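Local coordinates for mevalonate kinase (PDB 2X7I), which probably catalyses the ATP-dependent phosphorylation of mevalonate to 5-phosphomevalonate, an early step in isoprenoid synthesis by the mevalonate pathway, at residues P96-G100 and R188-H192; E27-P33 and G154-Q160; I15-H21 and K266-R272; F226-A230 and L278-D282. One frame throughout, in Å; residues are numbered along the deposited sequence.

How the contacts relate
Contacts 1 and 3 bring together three sequence motifs characteristic of GHMP kinases; their centres lie about 12 Å apart. Ser98 O of contact 1 is 2.9 Å from Arg272 NH2 of contact 3, and a citrate, probably from the crystallisation liquor, lies beside both, about 4 Å from the Pro97 side chain and about 3 Å from that of His21. Contact 2 adjoins contact 3 through one sheet: Ile30 O is 2.8 Å from Leu17 N, with centres about 11 Å apart. Contact 4 lies further out, its centre about 16 Å from that of contact 3, yet strands 264-267 and 276-280 are neighbours in the C-terminal sheet.

Contact 1: P96-G100 and R188-H192; sequences PPSRG and RQAVH. Unlike the reference sequence in segment 188-192: His192 (reference Glu).
Arg99 reaches out to Gln189 and Val191 from the loop 96-100, which opens the Pro-Pro-X-X-Gly-Leu motif of GHMP kinases, the glycine-rich turn that binds ATP phosphates in this family. Here Ser98 N and Gly100 N hold a citrate, probably from the crystallisation liquor. The arginine leaves its CB with CG beside the backbone N (chi1 -53°) and bends again about chi2 and chi3, a folded course that carries the guanidinium over to 188-192. CD is the first atom to arrive, 3.5 Å from Gln189 OE1 and 3.9 Å from Gln189 CG. NE turns to partners beyond this pair, the carboxylate of Asp180 in a salt bridge and the carbonyl of Gly274. CZ then lies under Val191 CG1, a methyl 4.1 Å away over the centre of one guanidinium face. Arg99 NH1 donates to Gln189 OE1 across 3.2 Å in a moderately bent bond. It arrives in the carbonyl plane on a lone pair, while the oxygen stays close to the guanidinium plane; the two flat groups themselves stand nearly perpendicular, 80° apart. NH2 ends the chain by bonding to Thr181 OG1. With all three nitrogens engaged and a methyl over one face, the guanidinium is fixed in rotation and ties the phosphate-loop region to the chain following strand 175-180. Gln189 also runs alongside Pro97: Gln189 CG lies 3.5 Å from Pro97 O, and the bend about chi2 leaves Gln189 NE2 4.0 Å from Pro97 CG.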
loop_
_atom_site.group_PDB
_atom_site.type_symbol
_atom_site.label_atom_id
_atom_site.label_comp_id
_atom_site.label_asym_id
_atom_site.label_seq_id
_atom_site.Cartn_x
_atom_site.Cartn_y
_atom_site.Cartn_z
ATOM N N PRO A 96 -1.474 8.370 -1.246
ATOM C CA PRO A 96 -2.179 8.856 -2.420
ATOM C C PRO A 96 -3.170 7.805 -2.898
ATOM O O PRO A 96 -2.987 6.612 -2.632
ATOM C CB PRO A 96 -1.056 9.035 -3.442
ATOM C CG PRO A 96 -0.098 7.990 -3.103
ATOM C CD PRO A 96 -0.136 7.863 -1.598
ATOM N N PRO A 97 -4.224 8.241 -3.590
ATOM C CA PRO A 97 -5.162 7.278 -4.115
ATOM C C PRO A 97 -4.642 6.591 -5.395
ATOM O O PRO A 97 -3.918 7.215 -6.195
ATOM C CB PRO A 97 -6.382 8.137 -4.417
ATOM C CG PRO A 97 -5.796 9.487 -4.762
ATOM C CD PRO A 97 -4.569 9.625 -3.954
ATOM N N SER A 98 -5.004 5.314 -5.543
ATOM C CA SER A 98 -4.903 4.561 -6.794
ATOM C C SER A 98 -3.473 4.282 -7.265
ATOM O O SER A 98 -3.247 4.098 -8.462
ATOM C CB SER A 98 -5.702 5.262 -7.906
ATOM O OG SER A 98 -7.055 5.429 -7.513
ATOM N N ARG A 99 -2.532 4.237 -6.328
ATOM C CA ARG A 99 -1.136 3.927 -6.621
ATOM C C ARG A 99 -0.741 2.527 -6.133
ATOM O O ARG A 99 0.438 2.185 -6.128
ATOM C CB ARG A 99 -0.212 4.951 -5.949
ATOM C CG ARG A 99 -0.523 6.414 -6.243
ATOM C CD ARG A 99 -0.569 6.751 -7.721
ATOM N NE ARG A 99 0.690 6.445 -8.410
ATOM C CZ ARG A 99 1.138 7.054 -9.509
ATOM N NH1 ARG A 99 0.459 8.041 -10.073
ATOM N NH2 ARG A 99 2.292 6.676 -10.038
ATOM N N GLY A 100 -1.717 1.735 -5.700
ATOM C CA GLY A 100 -1.452 0.383 -5.212
ATOM C C GLY A 100 -0.901 0.333 -3.797
ATOM O O GLY A 100 -0.373 -0.688 -3.381
ATOM N N ARG A 188 -6.616 12.353 -12.707
ATOM C CA ARG A 188 -6.329 10.916 -12.766
ATOM C C ARG A 188 -4.832 10.651 -12.762
ATOM O O ARG A 188 -4.039 11.417 -13.313
ATOM C CB ARG A 188 -6.995 10.258 -13.982
ATOM C CG ARG A 188 -8.505 10.508 -14.085
ATOM C CD ARG A 188 -9.188 10.581 -12.709
ATOM N NE ARG A 188 -10.648 10.529 -12.799
ATOM C CZ ARG A 188 -11.397 9.445 -12.582
ATOM N NH1 ARG A 188 -10.848 8.274 -12.252
ATOM N NH2 ARG A 188 -12.720 9.538 -12.700
ATOM N N GLN A 189 -4.467 9.541 -12.130
ATOM C CA GLN A 189 -3.080 9.230 -11.811
ATOM C C GLN A 189 -2.278 8.840 -13.048
ATOM O O GLN A 189 -2.809 8.227 -13.976
ATOM C CB GLN A 189 -3.030 8.093 -10.784
ATOM C CG GLN A 189 -3.685 8.421 -9.441
ATOM C CD GLN A 189 -3.058 9.619 -8.750
ATOM O OE1 GLN A 189 -1.842 9.805 -8.785
ATOM N NE2 GLN A 189 -3.889 10.436 -8.118
ATOM N N ALA A 190 -0.995 9.193 -13.050
ATOM C CA ALA A 190 -0.101 8.843 -14.149
ATOM C C ALA A 190 0.320 7.381 -14.042
ATOM O O ALA A 190 1.471 7.076 -13.728
ATOM C CB ALA A 190 1.119 9.754 -14.156
ATOM N N VAL A 191 -0.632 6.488 -14.306
ATOM C CA VAL A 191 -0.382 5.050 -14.360
ATOM C C VAL A 191 -0.540 4.573 -15.799
ATOM O O VAL A 191 -1.038 5.310 -16.651
ATOM C CB VAL A 191 -1.336 4.252 -13.440
ATOM C CG1 VAL A 191 -1.049 4.564 -11.984
ATOM C CG2 VAL A 191 -2.790 4.533 -13.783
ATOM N N HIS A 192 -0.116 3.336 -16.057
ATOM C CA HIS A 192 -0.060 2.792 -17.412
ATOM C C HIS A 192 -0.883 1.516 -17.516
ATOM O O HIS A 192 -1.933 1.499 -18.156
ATOM C CB HIS A 192 1.397 2.521 -17.804
ATOM C CG HIS A 192 2.351 3.582 -17.341
ATOM N ND1 HIS A 192 3.233 3.390 -16.299
ATOM C CD2 HIS A 192 2.546 4.854 -17.767
ATOM C CE1 HIS A 192 3.938 4.491 -16.110
ATOM N NE2 HIS A 192 3.540 5.396 -16.988
#

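Contact 2: E27-P33 and G154-Q160; sequences EPAIAVP and GKPVWFQ
The edge of the Phe159 ring is turned to Glu27 O, which lies near the ring plane, with CD2 3.5 Å from the oxygen and the benzylic CB pressed to 3.0 Å, a tight fit. The ring hangs from an antiparallel beta ladder in the mixed sheet of the GHMP kinase fold, strand 29-33 against strand 157-160. The Trp158 indole likewise offers its edge: CD1 comes 3.8 Å from Ala29 O, near the ring plane, and NE1 donates to Gln160 OE1 on its own strand at 3.0 Å, in plane with the ring and on a lone pair of the amide. Neither ring has its face stacked by the other segment; Trp158 instead meets His163 in an edge-to-face pair, and Ile30 CG1 leans against CD1 at a slant. In the ladder, Ala29 with Phe159 and Ala31 with Val157 are hydrogen-bonded pairs, each closed by two backbone bonds, and Ile30 with Trp158 is the non-hydrogen-bonded pair between them. Ala29, Ala31, Val157 and Phe159 share one face, where helix 145-153 packs through Thr150 and Ile146. Ile30 and Trp158 occupy the other, against Val214, Ala217 and Ser218 of helix 203-222. CG of Trp158 stands anti to the backbone N (chi1 165°), and that swing brings NE1 within reach of Gln160, whose NE2 bonds to Gly211 O. Beyond the ladder the partners become prolines: Val32 CG1 meets Pro156 CB at 3.9 Å, and Pro33 CG closes on Gly154 C at 3.5 Å.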
loop_
_atom_site.group_PDB
_atom_site.type_symbol
_atom_site.label_atom_id
_atom_site.label_comp_id
_atom_site.label_asym_id
_atom_site.label_seq_id
_atom_site.Cartn_x
_atom_site.Cartn_y
_atom_site.Cartn_z
ATOM N N GLU A 27 -2.894 -15.899 -8.799
ATOM C CA GLU A 27 -1.927 -15.122 -9.564
ATOM C C GLU A 27 -0.702 -14.847 -8.671
ATOM O O GLU A 27 -0.863 -14.620 -7.470
ATOM C CB GLU A 27 -2.566 -13.801 -9.997
ATOM C CG GLU A 27 -3.858 -13.961 -10.825
ATOM C CD GLU A 27 -4.619 -12.653 -11.047
ATOM O OE1 GLU A 27 -4.509 -11.731 -10.225
ATOM O OE2 GLU A 27 -5.360 -12.553 -12.036
ATOM N N PRO A 28 0.518 -14.850 -9.241
ATOM C CA PRO A 28 1.707 -14.637 -8.401
ATOM C C PRO A 28 1.912 -13.201 -7.897
ATOM O O PRO A 28 1.720 -12.237 -8.640
ATOM C CB PRO A 28 2.871 -15.039 -9.319
ATOM C CG PRO A 28 2.260 -15.669 -10.493
ATOM C CD PRO A 28 0.896 -15.100 -10.638
ATOM N N ALA A 29 2.313 -13.084 -6.635
ATOM C CA ALA A 29 2.577 -11.795 -6.023
ATOM C C ALA A 29 3.343 -11.932 -4.698
ATOM O O ALA A 29 3.242 -12.944 -4.006
ATOM C CB ALA A 29 1.259 -11.044 -5.792
ATOM N N ILE A 30 4.104 -10.893 -4.358
ATOM C CA ILE A 30 4.635 -10.736 -3.017
ATOM C C ILE A 30 4.254 -9.360 -2.467
ATOM O O ILE A 30 4.737 -8.334 -2.942
ATOM C CB ILE A 30 6.162 -10.916 -2.981
ATOM C CG1 ILE A 30 6.515 -12.362 -3.353
ATOM C CG2 ILE A 30 6.702 -10.535 -1.598
ATOM C CD1 ILE A 30 7.698 -12.932 -2.619
ATOM N N ALA A 31 3.381 -9.361 -1.463
ATOM C CA ALA A 31 2.951 -8.139 -0.798
ATOM C C ALA A 31 3.635 -8.049 0.565
ATOM O O ALA A 31 3.868 -9.073 1.212
ATOM C CB ALA A 31 1.461 -8.141 -0.633
ATOM N N VAL A 32 3.966 -6.831 0.988
ATOM C CA VAL A 32 4.543 -6.592 2.309
ATOM C C VAL A 32 3.911 -5.348 2.910
ATOM O O VAL A 32 3.445 -4.480 2.163
ATOM C CB VAL A 32 6.091 -6.376 2.261
ATOM C CG1 VAL A 32 6.784 -7.597 1.712
ATOM C CG2 VAL A 32 6.445 -5.128 1.448
ATOM N N PRO A 33 3.915 -5.239 4.250
ATOM C CA PRO A 33 3.419 -4.030 4.896
ATOM C C PRO A 33 4.195 -2.800 4.445
ATOM O O PRO A 33 5.397 -2.884 4.246
ATOM C CB PRO A 33 3.670 -4.290 6.389
ATOM C CG PRO A 33 3.852 -5.734 6.523
ATOM C CD PRO A 33 4.415 -6.218 5.233
ATOM N N GLY A 154 0.716 -7.933 9.541
ATOM C CA GLY A 154 2.022 -7.269 9.577
ATOM C C GLY A 154 3.142 -8.139 9.007
ATOM O O GLY A 154 4.323 -7.946 9.327
ATOM N N LYS A 155 2.767 -9.100 8.165
ATOM C CA LYS A 155 3.719 -10.037 7.576
ATOM C C LYS A 155 3.592 -10.065 6.049
ATOM O O LYS A 155 2.536 -9.698 5.505
ATOM C CB LYS A 155 3.475 -11.421 8.151
ATOM C CG LYS A 155 3.836 -11.537 9.627
ATOM C CD LYS A 155 3.105 -12.703 10.286
ATOM C CE LYS A 155 3.616 -12.963 11.700
ATOM N NZ LYS A 155 3.718 -11.693 12.480
ATOM N N PRO A 156 4.664 -10.491 5.345
ATOM C CA PRO A 156 4.542 -10.630 3.903
ATOM C C PRO A 156 3.578 -11.751 3.539
ATOM O O PRO A 156 3.481 -12.728 4.269
ATOM C CB PRO A 156 5.973 -10.975 3.444
ATOM C CG PRO A 156 6.853 -10.693 4.572
ATOM C CD PRO A 156 6.014 -10.854 5.804
ATOM N N VAL A 157 2.861 -11.587 2.433
ATOM C CA VAL A 157 1.979 -12.615 1.893
ATOM C C VAL A 157 2.457 -12.964 0.484
ATOM O O VAL A 157 2.697 -12.080 -0.330
ATOM C CB VAL A 157 0.521 -12.129 1.817
ATOM C CG1 VAL A 157 -0.347 -13.149 1.070
ATOM C CG2 VAL A 157 -0.027 -11.851 3.216
ATOM N N TRP A 158 2.589 -14.258 0.220
ATOM C CA TRP A 158 3.159 -14.770 -1.012
ATOM C C TRP A 158 2.092 -15.600 -1.715
ATOM O O TRP A 158 1.584 -16.557 -1.125
ATOM C CB TRP A 158 4.393 -15.625 -0.674
ATOM C CG TRP A 158 4.884 -16.518 -1.784
ATOM C CD1 TRP A 158 5.000 -16.195 -3.106
ATOM C CD2 TRP A 158 5.341 -17.873 -1.659
ATOM N NE1 TRP A 158 5.486 -17.275 -3.815
ATOM C CE2 TRP A 158 5.699 -18.315 -2.951
ATOM C CE3 TRP A 158 5.467 -18.761 -0.582
ATOM C CZ2 TRP A 158 6.195 -19.608 -3.195
ATOM C CZ3 TRP A 158 5.952 -20.049 -0.825
ATOM C CH2 TRP A 158 6.314 -20.457 -2.122
ATOM N N PHE A 159 1.739 -15.213 -2.950
ATOM C CA PHE A 159 0.855 -16.001 -3.826
ATOM C C PHE A 159 1.691 -16.706 -4.892
ATOM O O PHE A 159 2.577 -16.091 -5.475
ATOM C CB PHE A 159 -0.143 -15.086 -4.560
ATOM C CG PHE A 159 -1.327 -14.599 -3.722
ATOM C CD1 PHE A 159 -1.370 -14.745 -2.335
ATOM C CD2 PHE A 159 -2.390 -13.961 -4.354
ATOM C CE1 PHE A 159 -2.464 -14.273 -1.606
ATOM C CE2 PHE A 159 -3.476 -13.483 -3.635
ATOM C CZ PHE A 159 -3.518 -13.639 -2.255
ATOM N N GLN A 160 1.390 -17.977 -5.174
ATOM C CA GLN A 160 2.034 -18.715 -6.274
ATOM C C GLN A 160 1.164 -19.873 -6.746
ATOM O O GLN A 160 0.756 -20.702 -5.926
ATOM C CB GLN A 160 3.363 -19.318 -5.818
ATOM C CG GLN A 160 4.299 -19.719 -6.955
ATOM C CD GLN A 160 5.080 -18.538 -7.508
ATOM O OE1 GLN A 160 5.566 -17.696 -6.753
ATOM N NE2 GLN A 160 5.201 -18.469 -8.829
#

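Contact 3: I15-H21 and K266-R272; sequences IILIGEH and KLTGAGR
His21 and Arg272 lie flat on one another, group centres 3.9 Å apart and planes 15° apart, where the family motif Gly-Glu-His of 15-21 meets the Lys-Leu-Thr-Gly-Ala-Gly motif of 266-272, both characteristic of GHMP kinases. The chain of Arg272, extended from CG to NE, lays CD over the imidazole face as well, 3.5 Å from His21 CG, while NE sits above the ring centre. Arg272 NH2 bonds to Ser98 O, which holds the guanidinium in this orientation, and a bound citrate borders the imidazole. At the other end Lys266 curls round, bent at chi3 (-74°) and chi4 (-70°), until NZ donates to Leu17 O at 2.7 Å and to Leu267 O at the same length; a water gives it a third partner. Two carbonyls probably favour the charged ammonium here. Thr268 comes across Ile15 at about a right angle, methyl to methyl, while its OG1 bonds to Ser275 N. Between these ends Gly19 and Gly269 bring the backbones close without side chains, as the type I' turn from Gly269 to Arg272 begins. One water donates to Ile16 O and Gly19 O and accepts from Gly269 N; another accepts from His21 N and donates to Gly269 O at 2.7 Å.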
loop_
_atom_site.group_PDB
_atom_site.type_symbol
_atom_site.label_atom_id
_atom_site.label_comp_id
_atom_site.label_asym_id
_atom_site.label_seq_id
_atom_site.Cartn_x
_atom_site.Cartn_y
_atom_site.Cartn_z
ATOM N N ILE A 15 2.631 -2.737 -0.053
ATOM C CA ILE A 15 3.218 -2.688 -1.393
ATOM C C ILE A 15 3.293 -4.082 -1.983
ATOM O O ILE A 15 3.653 -5.033 -1.300
ATOM C CB ILE A 15 4.634 -2.053 -1.396
ATOM C CG1 ILE A 15 4.586 -0.664 -0.751
ATOM C CG2 ILE A 15 5.188 -1.978 -2.829
ATOM C CD1 ILE A 15 5.500 0.367 -1.387
ATOM N N ILE A 16 2.913 -4.196 -3.253
ATOM C CA ILE A 16 3.165 -5.396 -4.028
ATOM C C ILE A 16 4.563 -5.200 -4.587
ATOM O O ILE A 16 4.757 -4.429 -5.527
ATOM C CB ILE A 16 2.147 -5.575 -5.182
ATOM C CG1 ILE A 16 0.698 -5.613 -4.664
ATOM C CG2 ILE A 16 2.446 -6.843 -5.955
ATOM C CD1 ILE A 16 0.415 -6.718 -3.656
ATOM N N LEU A 17 5.545 -5.855 -3.973
ATOM C CA LEU A 17 6.929 -5.750 -4.423
ATOM C C LEU A 17 7.075 -6.262 -5.849
ATOM O O LEU A 17 7.719 -5.626 -6.685
ATOM C CB LEU A 17 7.846 -6.554 -3.511
ATOM C CG LEU A 17 8.141 -5.976 -2.125
ATOM C CD1 LEU A 17 9.155 -6.881 -1.441
ATOM C CD2 LEU A 17 8.663 -4.554 -2.191
ATOM N N ILE A 18 6.476 -7.424 -6.107
ATOM C CA ILE A 18 6.472 -8.052 -7.424
ATOM C C ILE A 18 5.104 -8.677 -7.586
ATOM O O ILE A 18 4.592 -9.299 -6.651
ATOM C CB ILE A 18 7.507 -9.176 -7.542
ATOM C CG1 ILE A 18 8.871 -8.736 -7.038
ATOM C CG2 ILE A 18 7.640 -9.654 -8.982
ATOM C CD1 ILE A 18 9.707 -9.900 -6.521
ATOM N N GLY A 19 4.522 -8.516 -8.769
ATOM C CA GLY A 19 3.190 -9.032 -9.053
ATOM C C GLY A 19 2.296 -7.945 -9.600
ATOM O O GLY A 19 2.625 -6.762 -9.516
ATOM N N GLU A 20 1.163 -8.350 -10.163
ATOM C CA GLU A 20 0.239 -7.413 -10.783
ATOM C C GLU A 20 -0.576 -6.611 -9.777
ATOM O O GLU A 20 -0.665 -6.943 -8.603
ATOM C CB GLU A 20 -0.686 -8.124 -11.795
ATOM C CG GLU A 20 -1.715 -9.094 -11.210
ATOM C CD GLU A 20 -2.226 -10.105 -12.250
ATOM O OE1 GLU A 20 -3.085 -9.734 -13.087
ATOM O OE2 GLU A 20 -1.745 -11.263 -12.234
ATOM N N HIS A 21 -1.146 -5.526 -10.281
ATOM C CA HIS A 21 -2.052 -4.679 -9.531
ATOM C C HIS A 21 -3.332 -5.434 -9.159
ATOM O O HIS A 21 -3.847 -6.216 -9.944
ATOM C CB HIS A 21 -2.384 -3.445 -10.391
ATOM C CG HIS A 21 -3.456 -2.576 -9.821
ATOM N ND1 HIS A 21 -4.754 -2.596 -10.287
ATOM C CD2 HIS A 21 -3.425 -1.644 -8.839
ATOM C CE1 HIS A 21 -5.480 -1.724 -9.609
ATOM N NE2 HIS A 21 -4.698 -1.131 -8.726
ATOM N N LYS A 266 12.311 -0.870 -10.018
ATOM C CA LYS A 266 11.200 -1.436 -10.790
ATOM C C LYS A 266 9.906 -0.687 -10.528
ATOM O O LYS A 266 9.794 0.079 -9.578
ATOM C CB LYS A 266 10.992 -2.924 -10.478
ATOM C CG LYS A 266 10.342 -3.239 -9.114
ATOM C CD LYS A 266 10.138 -4.735 -8.914
ATOM C CE LYS A 266 8.983 -5.311 -9.749
ATOM N NZ LYS A 266 7.638 -4.870 -9.284
ATOM N N LEU A 267 8.928 -0.914 -11.389
ATOM C CA LEU A 267 7.588 -0.382 -11.213
ATOM C C LEU A 267 6.734 -1.442 -10.537
ATOM O O LEU A 267 6.968 -2.639 -10.695
ATOM C CB LEU A 267 6.987 -0.026 -12.568
ATOM C CG LEU A 267 7.754 0.995 -13.413
ATOM C CD1 LEU A 267 7.071 1.190 -14.766
ATOM C CD2 LEU A 267 7.887 2.325 -12.681
ATOM N N THR A 268 5.737 -1.005 -9.782
ATOM C CA THR A 268 4.793 -1.937 -9.178
ATOM C C THR A 268 3.747 -2.356 -10.192
ATOM O O THR A 268 3.616 -1.741 -11.249
ATOM C CB THR A 268 4.089 -1.315 -7.959
ATOM O OG1 THR A 268 3.359 -0.145 -8.361
ATOM C CG2 THR A 268 5.108 -0.956 -6.899
ATOM N N GLY A 269 3.013 -3.417 -9.877
ATOM C CA GLY A 269 1.819 -3.788 -10.646
ATOM C C GLY A 269 2.096 -4.303 -12.040
ATOM O O GLY A 269 1.329 -4.052 -12.969
ATOM N N ALA A 270 3.202 -5.030 -12.183
ATOM C CA ALA A 270 3.597 -5.619 -13.460
ATOM C C ALA A 270 3.722 -4.556 -14.548
ATOM O O ALA A 270 3.308 -4.774 -15.679
ATOM C CB ALA A 270 2.607 -6.718 -13.872
ATOM N N GLY A 271 4.278 -3.397 -14.201
ATOM C CA GLY A 271 4.407 -2.292 -15.167
ATOM C C GLY A 271 3.319 -1.226 -15.137
ATOM O O GLY A 271 3.378 -0.272 -15.905
ATOM N N ARG A 272 2.320 -1.375 -14.264
ATOM C CA ARG A 272 1.307 -0.323 -14.070
ATOM C C ARG A 272 1.948 0.967 -13.530
ATOM O O ARG A 272 1.613 2.062 -13.970
ATOM C CB ARG A 272 0.176 -0.801 -13.145
ATOM C CG ARG A 272 -0.917 0.246 -12.885
ATOM C CD ARG A 272 -2.073 -0.340 -12.110
ATOM N NE ARG A 272 -3.106 0.653 -11.803
ATOM C CZ ARG A 272 -3.065 1.520 -10.792
ATOM N NH1 ARG A 272 -2.042 1.555 -9.949
ATOM N NH2 ARG A 272 -4.065 2.365 -10.619
HETATM O O HOH W 1 4.516 -5.066 -8.212
HETATM O O HOH W 2 5.840 -6.755 -11.132
HETATM O O HOH W 3 -1.150 -4.986 -13.334
#

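Contact 4: F226-A230 and L278-D282; sequences FEALA and LLAKD
Phe226 and Leu279 are brought together by a different first torsion on each side. Phe226 has CG anti to the backbone N (chi1 -175°), which sends its ring off the first turn of helix 226-230 towards strand 278-280. Leu279 keeps CG beside its own N (chi1 -65°) and continues extended to CD1, which reaches up to the helix backbone. The two side chains slide past one another in opposite directions: the far end of the phenyl ring lies low on the leucine, with CZ 3.9 Å from Leu279 CB, and CE1 passes 4.1 Å from CD1. That methyl ends against the backbone and the small side chain of Ala230, with Leu279 CD1 3.8 Å from Ala230 CA and 4.2 Å from Ala230 CB, and Leu229 CG stands beside it at 4.4 Å. Past Leu279 the ring meets the strand backbone, where Phe226 CZ lies 3.2 Å from Ala280 O, a close carbon-to-oxygen approach, oblique to the ring. Phe226 CE2 also rests near Lys281 CA. Ile263 and Leu306 pack on Phe226 as well, and Met176 of strand 175-180 extends the apolar layer beside Leu279. Helix and strand segments run nearly opposite, at 152°, their axes 9.8 Å apart. Leu278 and Ala280 point to the other side of the sheet, onto Ile289 of helix 283-295. The result is helix-on-sheet packing in the C-terminal domain of a GHMP kinase, a four-stranded antiparallel sheet with helices against both its faces.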
loop_
_atom_site.group_PDB
_atom_site.type_symbol
_atom_site.label_atom_id
_atom_site.label_comp_id
_atom_site.label_asym_id
_atom_site.label_seq_id
_atom_site.Cartn_x
_atom_site.Cartn_y
_atom_site.Cartn_z
ATOM N N PHE A 226 19.235 -9.348 0.533
ATOM C CA PHE A 226 18.957 -8.056 -0.084
ATOM C C PHE A 226 19.550 -7.925 -1.495
ATOM O O PHE A 226 18.878 -7.439 -2.400
ATOM C CB PHE A 226 19.492 -6.946 0.826
ATOM C CG PHE A 226 19.170 -5.557 0.356
ATOM C CD1 PHE A 226 17.854 -5.133 0.250
ATOM C CD2 PHE A 226 20.188 -4.661 0.044
ATOM C CE1 PHE A 226 17.554 -3.848 -0.169
ATOM C CE2 PHE A 226 19.891 -3.368 -0.384
ATOM C CZ PHE A 226 18.577 -2.963 -0.488
ATOM N N GLU A 227 20.802 -8.338 -1.668
ATOM C CA GLU A 227 21.452 -8.357 -2.987
ATOM C C GLU A 227 20.655 -9.144 -4.041
ATOM O O GLU A 227 20.504 -8.694 -5.186
ATOM C CB GLU A 227 22.901 -8.879 -2.901
ATOM C CG GLU A 227 23.125 -10.216 -2.127
ATOM C CD GLU A 227 23.157 -11.478 -3.005
ATOM O OE1 GLU A 227 23.697 -12.510 -2.532
ATOM O OE2 GLU A 227 22.658 -11.450 -4.149
ATOM N N ALA A 228 20.141 -10.307 -3.652
ATOM C CA ALA A 228 19.363 -11.136 -4.572
ATOM C C ALA A 228 18.034 -10.472 -4.932
ATOM O O ALA A 228 17.587 -10.556 -6.074
ATOM C CB ALA A 228 19.130 -12.506 -3.986
ATOM N N LEU A 229 17.400 -9.809 -3.968
ATOM C CA LEU A 229 16.186 -9.045 -4.262
ATOM C C LEU A 229 16.495 -7.895 -5.222
ATOM O O LEU A 229 15.681 -7.571 -6.080
ATOM C CB LEU A 229 15.525 -8.509 -2.983
ATOM C CG LEU A 229 14.113 -7.942 -3.180
ATOM C CD1 LEU A 229 13.136 -9.001 -3.695
ATOM C CD2 LEU A 229 13.592 -7.314 -1.900
ATOM N N ALA A 230 17.663 -7.281 -5.078
ATOM C CA ALA A 230 18.127 -6.269 -6.030
ATOM C C ALA A 230 18.240 -6.849 -7.455
ATOM O O ALA A 230 17.733 -6.272 -8.420
ATOM C CB ALA A 230 19.471 -5.696 -5.574
ATOM N N LEU A 278 12.818 1.859 -5.470
ATOM C CA LEU A 278 14.280 1.863 -5.623
ATOM C C LEU A 278 14.934 1.315 -4.361
ATOM O O LEU A 278 14.539 1.669 -3.255
ATOM C CB LEU A 278 14.814 3.279 -5.897
ATOM C CG LEU A 278 14.230 4.003 -7.120
ATOM C CD1 LEU A 278 14.677 5.470 -7.170
ATOM C CD2 LEU A 278 14.610 3.282 -8.391
ATOM N N LEU A 279 15.939 0.461 -4.537
ATOM C CA LEU A 279 16.603 -0.188 -3.422
ATOM C C LEU A 279 17.924 0.504 -3.113
ATOM O O LEU A 279 18.727 0.758 -4.006
ATOM C CB LEU A 279 16.829 -1.673 -3.725
ATOM C CG LEU A 279 15.581 -2.550 -3.889
ATOM C CD1 LEU A 279 15.972 -4.021 -3.911
ATOM C CD2 LEU A 279 14.556 -2.300 -2.781
ATOM N N ALA A 280 18.124 0.824 -1.837
ATOM C CA ALA A 280 19.341 1.477 -1.361
ATOM C C ALA A 280 19.869 0.674 -0.193
ATOM O O ALA A 280 19.093 0.059 0.535
ATOM C CB ALA A 280 19.048 2.891 -0.930
ATOM N N LYS A 281 21.187 0.685 -0.024
ATOM C CA LYS A 281 21.847 -0.099 1.013
ATOM C C LYS A 281 21.697 0.514 2.409
ATOM O O LYS A 281 21.641 -0.219 3.401
ATOM C CB LYS A 281 23.340 -0.264 0.690
ATOM C CG LYS A 281 23.613 -1.005 -0.616
ATOM C CD LYS A 281 25.120 -1.115 -0.908
ATOM C CE LYS A 281 25.428 -2.198 -1.941
ATOM N NZ LYS A 281 26.907 -2.480 -2.024
ATOM N N ASP A 282 21.657 1.846 2.488
ATOM C CA ASP A 282 21.635 2.537 3.783
ATOM C C ASP A 282 20.775 3.790 3.744
ATOM O O ASP A 282 20.348 4.226 2.665
ATOM C CB ASP A 282 23.065 2.859 4.261
ATOM C CG ASP A 282 23.819 3.806 3.328
ATOM O OD1 ASP A 282 23.188 4.622 2.626
ATOM O OD2 ASP A 282 25.067 3.745 3.317
#